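Long-range contacts in ULam111 (Flavobacterium sp., PDB 5WUT), which acts as a laminarinase of glycoside hydrolase family 16, probably cleaving the beta-1,3-glucosidic bonds of laminarin with a beta-jelly-roll scaffold: residues K21-E26 and T70-Q75; L43-N48 and Q66-R71; W102-N107 and P199-I204. All blocks are in the same frame, centred on the assembly; numbering follows the deposited sequence.

How the interactions relate
Strands 24-25, 66-80, 200-208 and 97-105 lie next to one another in this order within the jelly roll. Interactions 1 and 3 follow that order, while in interaction 2 strand 42-44 pairs parallel with strand 66-80. Interactions 1 and 2, with centres about 13 Å apart, use overlapping parts of strand 66-80 and share T70, R71 and one water; 21-26 and then 43-48 precede the strand they both pair with. Interaction 3 closes later in the sequence, its centre about 11 Å from that of interaction 1 and about 20 Å from that of interaction 2. Through backbone bonds of I72 with I204 and T74 with F202, strand 66-80 links early segments to the later strands 200-208 and 97-105.

Interaction 1: residues K21-E26 and T70-Q75; sequences KNWNFE and TRITTQ
Three bonds grip the hydroxyl oxygen of T73: N24 ND2 donates to OG1 over 3.1 Å, the backbone N of Q75 donates to it too, closing an ST turn, and the hydroxyl gives its own proton to a water that passes one on to E26 OE1. The other proton of N24 ND2 goes to Q75 O (2.9 Å), met on a lone pair in the carbonyl plane, and both acceptors lie close to the amide plane. N24 OD1 is taken by K77, so the amide is held against turning. A leucine in place of N24 would probably leave Q75 O and T73 OG1 without this donor and K77 without one of its acceptors. The backbones pair as antiparallel strands at the edge of the jelly roll's strand 66-80, with N24 N to T73 O at 2.7 Å. On the other side of this pairing, W23 is clasped by two methyls: T74 CG2 sits 3.4 Å from the centre of its six-membered ring, and I72 CD1, brought in by chi1 of 53°, covers the opposite face. Farther along, R71 NE forms a salt bridge to E26 OE2 (2.8 Å), reaching its anti side from 26° out of the carboxylate plane.

Interaction 2: residues L43-N48 and Q66-R71; sequences LYTKTN and QYTSTR
Y44 lays the face of its ring on the aliphatic part of R71: R71 CB stands 3.4 Å from the ring centre, almost on the normal, in a CH-pi contact, while R71 CD presses on Y44 CE2 at 3.4 Å. With CG anti to the backbone N (chi1 177°) and the chain extended, R71 runs on past the ring, and its guanidinium plane ends 58° from that of the tyrosine, which rules out a flat stack. The carbonyl carbon of S69 lies at the ring edge. Y44 OH bonds to N205 and to a water that also takes a weak bond from R71 NH1, minor beside the salt bridge that holds the guanidinium to E26. On the other side of the strand pair, N48 meets T68 at about a right angle, ND2 donating to T68 OG1 (3.0 Å) near the amide plane; the second bond of ND2 goes to T59 O. N48 OD1 receives the hydroxyl proton of T45 over 2.6 Å, and T45 OG1 accepts from T47 N, an ST turn. These bonds fix the rotation of the N48 amide. T45 CG2 touches T68 CG2 at 3.8 Å, and the side chains of L43 and Q66 cross at about a right angle, L43 CD1 touching Q66 NE2. The backbones run parallel: L43 N bonds to Y67 O (2.8 Å), L43 O accepts from S69 N, and T45 N reaches S69 O. The short strand 42-44 thus flanks strand 66-80, which pairs antiparallel with strand 55-63 through T68 and K61 and is joined to strand 200-208 where T70 meets M206.

Interaction 3: residues W102-N107 and P199-I204; sequences WMLGSN and PFYFII
A chi1 of 52° folds the indole of W102 back over I203, whose CG2 stands anti to its own backbone N, a position that sets it beneath the pyrrole part of the indole, against NE1 and CE2: I203 CB lies 3.4 Å above the indole plane, offset toward the rim, and CG2 is 3.3 Å from W102 NE1. This is antiparallel pairing between neighbouring strands 97-105 and 200-208 of the family 16 jelly roll. W102 with I203 and L104 with Y201 are hydrogen-bonded pairs, I203 N to W102 O being the shortest of their bonds at 2.8 Å. Their four side chains share one face of the sheet, where L104 CB lies over the Y201 ring and L104 CG meets I203 CD1 at 3.8 Å. W102 also touches E118, D120 and E123, whose spacing matches the E-x-D-x-x-E signature of family 16, so this face probably borders the substrate cleft; W102 NE1 bonds to N205. On the opposite face, the bend of M103 at chi3 (79°) brings its methyl over the F202 ring, CE to CE1 3.5 Å, with SD placed obliquely in a Met-aromatic contact. That same methyl rests on F200 CB at 3.7 Å. The F200 ring then swings across to G105, whose CA sits centrally above one face, a CH-pi contact with the ring centre at 3.4 Å. Past the strand end, S106 turns its OG to E79 while its backbone N donates to P199 O at 2.9 Å.

Interaction 1: residues K21-E26 and T70-Q75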
loop_
_atom_site.group_PDB
_atom_site.type_symbol
_atom_site.label_atom_id
_atom_site.label_comp_id
_atom_site.label_asym_id
_atom_site.label_seq_id
_atom_site.Cartn_x
_atom_site.Cartn_y
_atom_site.Cartn_z
ATOM N N LYS A 21 7.641 32.280 10.023
ATOM C CA LYS A 21 6.493 32.934 9.418
ATOM C C LYS A 21 5.437 31.892 9.068
ATOM O O LYS A 21 4.256 32.210 8.938
ATOM C CB LYS A 21 6.897 33.717 8.172
ATOM C CG LYS A 21 7.837 34.866 8.453
ATOM C CD LYS A 21 7.202 35.875 9.388
ATOM C CE LYS A 21 8.094 37.101 9.562
ATOM N NZ LYS A 21 8.887 37.366 8.331
ATOM N N ASN A 22 5.877 30.646 8.925
ATOM C CA ASN A 22 4.953 29.553 8.619
ATOM C C ASN A 22 4.782 28.564 9.771
ATOM O O ASN A 22 3.780 27.848 9.807
ATOM C CB ASN A 22 5.414 28.811 7.372
ATOM C CG ASN A 22 5.258 29.651 6.122
ATOM O OD1 ASN A 22 4.435 30.567 6.085
ATOM N ND2 ASN A 22 6.038 29.345 5.102
ATOM N N TRP A 23 5.740 28.531 10.708
ATOM C CA TRP A 23 5.732 27.530 11.790
ATOM C C TRP A 23 5.749 28.137 13.180
ATOM O O TRP A 23 6.432 29.137 13.434
ATOM C CB TRP A 23 6.931 26.578 11.673
ATOM C CG TRP A 23 6.852 25.701 10.459
ATOM C CD1 TRP A 23 7.427 25.932 9.238
ATOM C CD2 TRP A 23 6.134 24.471 10.339
ATOM N NE1 TRP A 23 7.114 24.919 8.362
ATOM C CE2 TRP A 23 6.325 24.004 9.014
ATOM C CE3 TRP A 23 5.358 23.713 11.223
ATOM C CZ2 TRP A 23 5.753 22.818 8.545
ATOM C CZ3 TRP A 23 4.801 22.525 10.766
ATOM C CH2 TRP A 23 5.002 22.088 9.439
ATOM N N ASN A 24 5.013 27.497 14.084
ATOM C CA ASN A 24 5.082 27.793 15.512
ATOM C C ASN A 24 5.802 26.673 16.215
ATOM O O ASN A 24 5.755 25.520 15.760
ATOM C CB ASN A 24 3.697 27.904 16.130
ATOM C CG ASN A 24 2.785 28.792 15.353
ATOM O OD1 ASN A 24 2.971 29.998 15.310
ATOM N ND2 ASN A 24 1.779 28.199 14.718
ATOM N N PHE A 25 6.436 26.985 17.342
ATOM C CA PHE A 25 6.833 25.933 18.275
ATOM C C PHE A 25 5.775 25.760 19.351
ATOM O O PHE A 25 5.250 26.742 19.892
ATOM C CB PHE A 25 8.175 26.241 18.950
ATOM C CG PHE A 25 9.336 26.236 18.018
ATOM C CD1 PHE A 25 10.020 25.059 17.741
ATOM C CD2 PHE A 25 9.755 27.410 17.416
ATOM C CE1 PHE A 25 11.098 25.053 16.886
ATOM C CE2 PHE A 25 10.841 27.410 16.558
ATOM C CZ PHE A 25 11.511 26.236 16.289
ATOM N N GLU A 26 5.477 24.514 19.688
ATOM C CA GLU A 26 4.764 24.255 20.930
ATOM C C GLU A 26 5.817 23.715 21.893
ATOM O O GLU A 26 6.644 22.880 21.519
ATOM C CB GLU A 26 3.578 23.305 20.692
ATOM C CG GLU A 26 2.489 24.005 19.850
ATOM C CD GLU A 26 1.160 23.270 19.767
ATOM O OE1 GLU A 26 0.171 23.873 19.284
ATOM O OE2 GLU A 26 1.096 22.093 20.160
ATOM N N THR A 70 10.776 17.787 19.691
ATOM C CA THR A 70 10.245 18.947 18.969
ATOM C C THR A 70 8.790 18.734 18.599
ATOM O O THR A 70 8.395 17.612 18.228
ATOM C CB THR A 70 11.034 19.217 17.664
ATOM O OG1 THR A 70 12.437 19.247 17.946
ATOM C CG2 THR A 70 10.602 20.541 16.987
ATOM N N ARG A 71 8.005 19.802 18.696
ATOM C CA ARG A 71 6.626 19.829 18.222
ATOM C C ARG A 71 6.362 21.185 17.575
ATOM O O ARG A 71 6.452 22.224 18.237
ATOM C CB ARG A 71 5.658 19.583 19.384
ATOM C CG ARG A 71 4.173 19.672 19.001
ATOM C CD ARG A 71 3.320 19.123 20.136
ATOM N NE ARG A 71 1.909 19.449 19.958
ATOM C CZ ARG A 71 0.911 18.664 20.361
ATOM N NH1 ARG A 71 1.171 17.508 20.953
ATOM N NH2 ARG A 71 -0.345 19.038 20.168
ATOM N N ILE A 72 6.042 21.173 16.284
ATOM C CA ILE A 72 5.819 22.412 15.549
ATOM C C ILE A 72 4.488 22.345 14.821
ATOM O O ILE A 72 4.036 21.258 14.454
ATOM C CB ILE A 72 6.961 22.692 14.555
ATOM C CG1 ILE A 72 7.215 21.496 13.626
ATOM C CG2 ILE A 72 8.252 23.019 15.310
ATOM C CD1 ILE A 72 8.144 21.858 12.459
ATOM N N THR A 73 3.852 23.501 14.645
ATOM C CA THR A 73 2.570 23.576 13.941
ATOM C C THR A 73 2.548 24.732 12.968
ATOM O O THR A 73 3.365 25.648 13.065
ATOM C CB THR A 73 1.380 23.788 14.879
ATOM O OG1 THR A 73 1.287 25.183 15.231
ATOM C CG2 THR A 73 1.523 22.961 16.134
ATOM N N THR A 74 1.586 24.719 12.053
ATOM C CA THR A 74 1.387 25.883 11.183
ATOM C C THR A 74 0.137 26.673 11.562
ATOM O O THR A 74 -0.374 27.451 10.766
ATOM C CB THR A 74 1.296 25.488 9.694
ATOM O OG1 THR A 74 0.122 24.697 9.468
ATOM C CG2 THR A 74 2.528 24.731 9.257
ATOM N N GLN A 75 -0.343 26.493 12.791
ATOM C CA GLN A 75 -1.569 27.153 13.244
ATOM C C GLN A 75 -1.542 28.661 13.010
ATOM O O GLN A 75 -0.610 29.333 13.430
ATOM C CB GLN A 75 -1.812 26.885 14.730
ATOM C CG GLN A 75 -3.159 27.408 15.213
ATOM C CD GLN A 75 -3.414 27.098 16.678
ATOM O OE1 GLN A 75 -2.517 26.671 17.402
ATOM N NE2 GLN A 75 -4.655 27.294 17.114
HETATM O O HOH W 1 9.051 22.181 19.947
HETATM O O HOH W 2 0.143 25.938 17.564
#

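Interaction 2: residues L43-N48 and Q66-R71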
loop_
_atom_site.group_PDB
_atom_site.type_symbol
_atom_site.label_atom_id
_atom_site.label_comp_id
_atom_site.label_asym_id
_atom_site.label_seq_id
_atom_site.Cartn_x
_atom_site.Cartn_y
_atom_site.Cartn_z
ATOM N N LEU A 43 9.775 17.076 27.272
ATOM C CA LEU A 43 9.593 18.509 27.144
ATOM C C LEU A 43 9.914 18.860 25.709
ATOM O O LEU A 43 10.923 18.411 25.161
ATOM C CB LEU A 43 10.501 19.308 28.080
ATOM C CG LEU A 43 10.356 19.105 29.576
ATOM C CD1 LEU A 43 11.235 20.131 30.286
ATOM C CD2 LEU A 43 8.911 19.255 29.979
ATOM N N TYR A 44 9.053 19.653 25.094
ATOM C CA TYR A 44 9.316 20.101 23.742
ATOM C C TYR A 44 10.146 21.381 23.794
ATOM O O TYR A 44 9.927 22.239 24.660
ATOM C CB TYR A 44 8.012 20.308 22.995
ATOM C CG TYR A 44 7.329 19.031 22.564
ATOM C CD1 TYR A 44 8.004 18.089 21.809
ATOM C CD2 TYR A 44 6.000 18.789 22.885
ATOM C CE1 TYR A 44 7.379 16.933 21.381
ATOM C CE2 TYR A 44 5.368 17.628 22.462
ATOM C CZ TYR A 44 6.064 16.714 21.709
ATOM O OH TYR A 44 5.442 15.558 21.275
ATOM N N THR A 45 11.115 21.485 22.888
ATOM C CA THR A 45 12.074 22.586 22.912
ATOM C C THR A 45 12.247 23.211 21.543
ATOM O O THR A 45 11.684 22.722 20.564
ATOM C CB THR A 45 13.457 22.122 23.361
ATOM O OG1 THR A 45 14.085 21.427 22.283
ATOM C CG2 THR A 45 13.375 21.216 24.596
ATOM N N LYS A 46 13.066 24.260 21.475
ATOM C CA LYS A 46 13.471 24.854 20.196
ATOM C C LYS A 46 14.889 24.427 19.849
ATOM O O LYS A 46 15.487 24.908 18.872
ATOM C CB LYS A 46 13.397 26.390 20.241
ATOM C CG LYS A 46 12.009 26.966 20.397
ATOM C CD LYS A 46 12.028 28.471 20.160
ATOM C CE LYS A 46 12.413 29.252 21.396
ATOM N NZ LYS A 46 12.193 30.705 21.138
ATOM N N THR A 47 15.434 23.525 20.654
ATOM C CA THR A 47 16.825 23.112 20.502
ATOM C C THR A 47 16.993 21.619 20.212
ATOM O O THR A 47 18.087 21.065 20.360
ATOM C CB THR A 47 17.636 23.481 21.766
ATOM O OG1 THR A 47 16.939 23.010 22.925
ATOM C CG2 THR A 47 17.793 24.989 21.868
ATOM N N ASN A 48 15.921 20.958 19.771
ATOM C CA ASN A 48 16.005 19.540 19.425
ATOM C C ASN A 48 15.859 19.256 17.925
ATOM O O ASN A 48 15.731 18.105 17.517
ATOM C CB ASN A 48 14.946 18.738 20.195
ATOM C CG ASN A 48 15.397 18.377 21.602
ATOM O OD1 ASN A 48 15.502 19.246 22.468
ATOM N ND2 ASN A 48 15.637 17.084 21.838
ATOM N N GLN A 66 15.612 13.690 32.014
ATOM C CA GLN A 66 14.860 14.600 31.154
ATOM C C GLN A 66 14.852 14.122 29.698
ATOM O O GLN A 66 15.894 13.822 29.113
ATOM C CB GLN A 66 15.422 16.028 31.246
ATOM C CG GLN A 66 14.849 16.975 30.163
ATOM C CD GLN A 66 14.930 18.450 30.538
ATOM O OE1 GLN A 66 15.509 19.263 29.812
ATOM N NE2 GLN A 66 14.298 18.807 31.634
ATOM N N TYR A 67 13.651 14.013 29.138
ATOM C CA TYR A 67 13.468 13.702 27.730
ATOM C C TYR A 67 13.089 14.963 26.978
ATOM O O TYR A 67 12.278 15.735 27.472
ATOM C CB TYR A 67 12.374 12.656 27.556
ATOM C CG TYR A 67 12.670 11.321 28.193
ATOM C CD1 TYR A 67 12.325 11.074 29.515
ATOM C CD2 TYR A 67 13.284 10.302 27.466
ATOM C CE1 TYR A 67 12.589 9.858 30.102
ATOM C CE2 TYR A 67 13.549 9.061 28.048
ATOM C CZ TYR A 67 13.197 8.854 29.370
ATOM O OH TYR A 67 13.442 7.632 29.957
ATOM N N THR A 68 13.636 15.144 25.775
ATOM C CA THR A 68 13.318 16.320 24.965
ATOM C C THR A 68 13.079 15.974 23.494
ATOM O O THR A 68 13.625 15.008 22.968
ATOM C CB THR A 68 14.430 17.388 25.041
ATOM O OG1 THR A 68 15.703 16.784 24.780
ATOM C CG2 THR A 68 14.446 18.062 26.437
ATOM N N SER A 69 12.274 16.801 22.843
ATOM C CA SER A 69 11.953 16.579 21.441
ATOM C C SER A 69 11.398 17.875 20.870
ATOM O O SER A 69 11.541 18.931 21.494
ATOM C CB SER A 69 10.965 15.416 21.295
ATOM O OG SER A 69 10.870 14.991 19.930
ATOM N N THR A 70 10.776 17.787 19.691
ATOM C CA THR A 70 10.245 18.947 18.969
ATOM C C THR A 70 8.790 18.734 18.599
ATOM O O THR A 70 8.395 17.612 18.228
ATOM C CB THR A 70 11.034 19.217 17.664
ATOM O OG1 THR A 70 12.437 19.247 17.946
ATOM C CG2 THR A 70 10.602 20.541 16.987
ATOM N N ARG A 71 8.005 19.802 18.696
ATOM C CA ARG A 71 6.626 19.829 18.222
ATOM C C ARG A 71 6.362 21.185 17.575
ATOM O O ARG A 71 6.452 22.224 18.237
ATOM C CB ARG A 71 5.658 19.583 19.384
ATOM C CG ARG A 71 4.173 19.672 19.001
ATOM C CD ARG A 71 3.320 19.123 20.136
ATOM N NE ARG A 71 1.909 19.449 19.958
ATOM C CZ ARG A 71 0.911 18.664 20.361
ATOM N NH1 ARG A 71 1.171 17.508 20.953
ATOM N NH2 ARG A 71 -0.345 19.038 20.168
HETATM O O HOH W 3 2.862 15.219 21.923
HETATM O O HOH W 1 9.051 22.181 19.947
HETATM O O HOH W 4 13.451 21.699 18.673
#

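Interaction 3: residues W102-N107 and P199-I204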
loop_
_atom_site.group_PDB
_atom_site.type_symbol
_atom_site.label_atom_id
_atom_site.label_comp_id
_atom_site.label_asym_id
_atom_site.label_seq_id
_atom_site.Cartn_x
_atom_site.Cartn_y
_atom_site.Cartn_z
ATOM N N TRP A 102 0.353 15.295 11.265
ATOM C CA TRP A 102 -1.092 15.285 11.435
ATOM C C TRP A 102 -1.666 16.685 11.324
ATOM O O TRP A 102 -0.922 17.634 11.061
ATOM C CB TRP A 102 -1.448 14.619 12.785
ATOM C CG TRP A 102 -0.750 15.160 14.024
ATOM C CD1 TRP A 102 0.587 15.152 14.289
ATOM C CD2 TRP A 102 -1.390 15.711 15.180
ATOM N NE1 TRP A 102 0.828 15.696 15.547
ATOM C CE2 TRP A 102 -0.375 16.045 16.107
ATOM C CE3 TRP A 102 -2.725 15.973 15.513
ATOM C CZ2 TRP A 102 -0.652 16.628 17.341
ATOM C CZ3 TRP A 102 -3.004 16.553 16.751
ATOM C CH2 TRP A 102 -1.962 16.869 17.647
ATOM N N MET A 103 -2.991 16.804 11.422
ATOM C CA MET A 103 -3.664 18.096 11.254
ATOM C C MET A 103 -4.761 18.322 12.277
ATOM O O MET A 103 -5.393 17.372 12.722
ATOM C CB MET A 103 -4.260 18.217 9.840
ATOM C CG MET A 103 -3.230 18.067 8.750
ATOM S SD MET A 103 -3.897 18.299 7.100
ATOM C CE MET A 103 -3.983 20.084 7.015
ATOM N N LEU A 104 -4.975 19.590 12.641
ATOM C CA LEU A 104 -6.050 19.980 13.552
ATOM C C LEU A 104 -6.925 21.066 12.958
ATOM O O LEU A 104 -6.448 21.895 12.182
ATOM C CB LEU A 104 -5.470 20.466 14.886
ATOM C CG LEU A 104 -5.048 19.354 15.833
ATOM C CD1 LEU A 104 -4.205 19.936 16.985
ATOM C CD2 LEU A 104 -6.292 18.657 16.377
ATOM N N GLY A 105 -8.203 21.064 13.314
ATOM C CA GLY A 105 -9.145 22.027 12.761
ATOM C C GLY A 105 -8.843 23.455 13.176
ATOM O O GLY A 105 -8.485 23.719 14.322
ATOM N N SER A 106 -9.006 24.383 12.240
ATOM C CA SER A 106 -8.688 25.788 12.486
ATOM C C SER A 106 -9.464 26.389 13.671
ATOM O O SER A 106 -8.964 27.279 14.382
ATOM C CB SER A 106 -8.968 26.606 11.226
ATOM O OG SER A 106 -8.570 27.957 11.406
ATOM N N ASN A 107 -10.677 25.899 13.895
ATOM C CA ASN A 107 -11.523 26.459 14.949
ATOM C C ASN A 107 -11.231 25.912 16.349
ATOM O O ASN A 107 -12.026 26.114 17.266
ATOM C CB ASN A 107 -13.003 26.237 14.609
ATOM C CG ASN A 107 -13.381 24.762 14.538
ATOM O OD1 ASN A 107 -12.535 23.885 14.698
ATOM N ND2 ASN A 107 -14.665 24.489 14.319
ATOM N N PRO A 199 -10.743 25.074 7.236
ATOM C CA PRO A 199 -9.287 24.933 7.120
ATOM C C PRO A 199 -8.716 24.144 8.298
ATOM O O PRO A 199 -9.285 24.169 9.400
ATOM C CB PRO A 199 -8.781 26.385 7.133
ATOM C CG PRO A 199 -10.003 27.228 6.797
ATOM C CD PRO A 199 -11.154 26.482 7.393
ATOM N N PHE A 200 -7.615 23.446 8.039
ATOM C CA PHE A 200 -6.868 22.722 9.064
ATOM C C PHE A 200 -5.415 23.176 9.037
ATOM O O PHE A 200 -4.958 23.673 8.020
ATOM C CB PHE A 200 -6.956 21.205 8.819
ATOM C CG PHE A 200 -8.162 20.549 9.453
ATOM C CD1 PHE A 200 -9.454 20.904 9.069
ATOM C CD2 PHE A 200 -7.998 19.559 10.413
ATOM C CE1 PHE A 200 -10.555 20.317 9.684
ATOM C CE2 PHE A 200 -9.091 18.965 11.004
ATOM C CZ PHE A 200 -10.368 19.353 10.644
ATOM N N TYR A 201 -4.696 23.026 10.146
ATOM C CA TYR A 201 -3.260 23.299 10.156
ATOM C C TYR A 201 -2.448 22.044 10.444
ATOM O O TYR A 201 -2.991 21.033 10.890
ATOM C CB TYR A 201 -2.919 24.398 11.166
ATOM C CG TYR A 201 -3.228 24.100 12.619
ATOM C CD1 TYR A 201 -2.291 23.474 13.429
ATOM C CD2 TYR A 201 -4.434 24.497 13.190
ATOM C CE1 TYR A 201 -2.541 23.232 14.779
ATOM C CE2 TYR A 201 -4.700 24.259 14.539
ATOM C CZ TYR A 201 -3.746 23.623 15.324
ATOM O OH TYR A 201 -3.970 23.383 16.670
ATOM N N PHE A 202 -1.152 22.112 10.150
ATOM C CA PHE A 202 -0.239 20.971 10.274
ATOM C C PHE A 202 0.426 20.904 11.622
ATOM O O PHE A 202 0.670 21.934 12.222
ATOM C CB PHE A 202 0.852 21.034 9.208
ATOM C CG PHE A 202 0.331 20.947 7.815
ATOM C CD1 PHE A 202 -0.204 19.758 7.352
ATOM C CD2 PHE A 202 0.388 22.037 6.960
ATOM C CE1 PHE A 202 -0.688 19.664 6.052
ATOM C CE2 PHE A 202 -0.098 21.951 5.657
ATOM C CZ PHE A 202 -0.632 20.759 5.202
ATOM N N ILE A 203 0.719 19.690 12.071
ATOM C CA ILE A 203 1.578 19.469 13.240
ATOM C C ILE A 203 2.599 18.402 12.880
ATOM O O ILE A 203 2.244 17.388 12.270
ATOM C CB ILE A 203 0.783 19.010 14.486
ATOM C CG1 ILE A 203 -0.379 19.966 14.797
ATOM C CG2 ILE A 203 1.725 18.873 15.692
ATOM C CD1 ILE A 203 -1.708 19.544 14.119
ATOM N N ILE A 204 3.866 18.642 13.219
ATOM C CA ILE A 204 4.904 17.606 13.178
ATOM C C ILE A 204 5.457 17.468 14.583
ATOM O O ILE A 204 5.821 18.469 15.205
ATOM C CB ILE A 204 6.043 17.953 12.201
ATOM C CG1 ILE A 204 5.508 18.095 10.785
ATOM C CG2 ILE A 204 7.130 16.881 12.229
ATOM C CD1 ILE A 204 6.564 18.606 9.778
#